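Tail fiber protein (PDB 5W5P) is a trimeric phage tailspike that probably recognises, and may degrade, the capsular polysaccharide of its Acinetobacter baumannii host. Local coordinates at residues D495-M500 / A512-V517. Sequence-based numbering, arbitrary orientation.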
loop_
_atom_site.group_PDB
_atom_site.type_symbol
_atom_site.label_atom_id
_atom_site.label_comp_id
_atom_site.label_asym_id
_atom_site.label_seq_id
_atom_site.Cartn_x
_atom_site.Cartn_y
_atom_site.Cartn_z
ATOM N N ASP A 495 22.198 1.439 -31.921
ATOM C CA ASP A 495 23.612 1.160 -31.734
ATOM C C ASP A 495 23.801 -0.310 -31.378
ATOM O O ASP A 495 22.896 -0.965 -30.857
ATOM C CB ASP A 495 24.212 2.036 -30.625
ATOM C CG ASP A 495 24.201 3.512 -30.969
ATOM O OD1 ASP A 495 24.037 3.858 -32.159
ATOM O OD2 ASP A 495 24.355 4.331 -30.037
HETATM N N MSE A 496 24.994 -0.821 -31.659
HETATM C CA MSE A 496 25.334 -2.202 -31.336
HETATM C C MSE A 496 26.679 -2.296 -30.621
HETATM O O MSE A 496 27.689 -1.786 -31.108
HETATM C CB MSE A 496 25.377 -3.058 -32.601
HETATM C CG MSE A 496 24.027 -3.481 -33.140
HETATM SE SE MSE A 496 24.219 -4.620 -34.722
HETATM C CE MSE A 496 24.451 -6.349 -33.844
ATOM N N ASN A 497 26.685 -2.946 -29.463
ATOM C CA ASN A 497 27.909 -3.284 -28.739
ATOM C C ASN A 497 28.087 -4.794 -28.854
ATOM O O ASN A 497 27.389 -5.561 -28.184
ATOM C CB ASN A 497 27.830 -2.835 -27.282
ATOM C CG ASN A 497 29.155 -2.979 -26.554
ATOM O OD1 ASN A 497 29.967 -2.052 -26.531
ATOM N ND2 ASN A 497 29.383 -4.148 -25.960
ATOM N N ILE A 498 29.015 -5.220 -29.706
ATOM C CA ILE A 498 29.222 -6.639 -29.995
ATOM C C ILE A 498 30.499 -7.063 -29.276
ATOM O O ILE A 498 31.604 -6.926 -29.795
ATOM C CB ILE A 498 29.291 -6.912 -31.497
ATOM C CG1 ILE A 498 28.109 -6.252 -32.214
ATOM C CG2 ILE A 498 29.329 -8.412 -31.767
ATOM C CD1 ILE A 498 28.235 -6.266 -33.716
ATOM N N PHE A 499 30.339 -7.594 -28.065
ATOM C CA PHE A 499 31.461 -8.143 -27.308
ATOM C C PHE A 499 31.767 -9.537 -27.845
ATOM O O PHE A 499 30.973 -10.467 -27.671
ATOM C CB PHE A 499 31.138 -8.179 -25.815
ATOM C CG PHE A 499 32.218 -8.810 -24.968
ATOM C CD1 PHE A 499 33.554 -8.724 -25.331
ATOM C CD2 PHE A 499 31.895 -9.485 -23.804
ATOM C CE1 PHE A 499 34.540 -9.302 -24.551
ATOM C CE2 PHE A 499 32.880 -10.064 -23.022
ATOM C CZ PHE A 499 34.203 -9.970 -23.396
HETATM N N MSE A 500 32.915 -9.685 -28.498
HETATM C CA MSE A 500 33.292 -10.963 -29.077
HETATM C C MSE A 500 34.369 -11.649 -28.251
HETATM O O MSE A 500 35.425 -11.071 -27.978
HETATM C CB MSE A 500 33.787 -10.785 -30.513
HETATM C CG MSE A 500 32.812 -10.085 -31.445
HETATM SE SE MSE A 500 33.718 -9.219 -32.950
HETATM C CE MSE A 500 34.357 -7.627 -32.021
ATOM N N ALA A 512 39.691 -11.398 -27.358
ATOM C CA ALA A 512 38.513 -10.625 -26.999
ATOM C C ALA A 512 38.559 -9.287 -27.718
ATOM O O ALA A 512 39.619 -8.673 -27.831
ATOM C CB ALA A 512 38.413 -10.417 -25.481
ATOM N N ALA A 513 37.398 -8.847 -28.191
ATOM C CA ALA A 513 37.276 -7.586 -28.902
ATOM C C ALA A 513 35.855 -7.072 -28.736
ATOM O O ALA A 513 34.975 -7.771 -28.224
ATOM C CB ALA A 513 37.625 -7.746 -30.385
ATOM N N VAL A 514 35.633 -5.839 -29.179
ATOM C CA VAL A 514 34.300 -5.247 -29.151
ATOM C C VAL A 514 34.166 -4.320 -30.352
ATOM O O VAL A 514 35.088 -3.561 -30.671
ATOM C CB VAL A 514 34.026 -4.510 -27.822
ATOM C CG1 VAL A 514 35.174 -3.583 -27.472
ATOM C CG2 VAL A 514 32.701 -3.750 -27.874
ATOM N N ALA A 515 33.030 -4.414 -31.038
ATOM C CA ALA A 515 32.711 -3.565 -32.175
ATOM C C ALA A 515 31.561 -2.635 -31.819
ATOM O O ALA A 515 30.610 -3.035 -31.140
ATOM C CB ALA A 515 32.338 -4.401 -33.403
ATOM N N LYS A 516 31.653 -1.393 -32.277
ATOM C CA LYS A 516 30.579 -0.417 -32.145
ATOM C C LYS A 516 29.980 -0.175 -33.525
ATOM O O LYS A 516 30.676 0.295 -34.433
ATOM C CB LYS A 516 31.099 0.886 -31.539
ATOM C CG LYS A 516 31.971 0.693 -30.304
ATOM C CD LYS A 516 31.199 0.040 -29.172
ATOM C CE LYS A 516 30.048 0.928 -28.715
ATOM N NZ LYS A 516 29.330 0.396 -27.515
ATOM N N VAL A 517 28.698 -0.501 -33.683
ATOM C CA VAL A 517 28.003 -0.402 -34.961
ATOM C C VAL A 517 26.811 0.532 -34.807
ATOM O O VAL A 517 26.178 0.573 -33.747
ATOM C CB VAL A 517 27.549 -1.791 -35.464
ATOM C CG1 VAL A 517 26.833 -1.676 -36.798
ATOM C CG2 VAL A 517 28.746 -2.722 -35.588
#
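Strands 495-500 and 512-517 run antiparallel, their axes 166° apart, and Met496, Ile498 and Met500 exchange paired backbone hydrogen bonds with Val517, Ala515 and Ala513, with 2.8 Å both from Met496 N to Val517 O and from Met500 N to Ala513 O. In the non-hydrogen-bonded pair Asn497-Lys516, Lys516 NZ donates to Asn497 OD1 at 2.7 Å, in the carbonyl plane on a lone pair (C=O...N 121°). The lysine gets there by folding at chi2 and chi3, which turns its chain back across the asparagine. Val514 CG2 packs against the same amide, 3.5 Å from Asn497 OD1. Phe499 presents a ring edge to the neighbouring strand, with Ala513 O in the ring plane 3.4 Å from Phe499 CD1. The two strands form a beta hairpin within the antiparallel sheet of the C-terminal domain, between strands 598-608 and 535-546. The face carrying Asn497 and Lys516 meets a second subunit of the trimer: Lys516 NZ also forms a salt bridge to Asp495 of that subunit, and Asn497 ND2 makes a hydrogen bond to Thr493 OG1 of the same neighbouring subunit, so the amide is gripped at both ends. On the other face the selenomethionine Met500, bent at chi3 (-79°), lays its CE over the adjacent strand, 3.7 Å from Ala513 CB and 4.0 Å from Ala515 CB. Farther along, Ile498 CD1 reaches Val517 CG2 at 4.0 Å, and strands 470-477 and 577-582 pack against this apolar side through Met496, Ile498, Met500 and Val517.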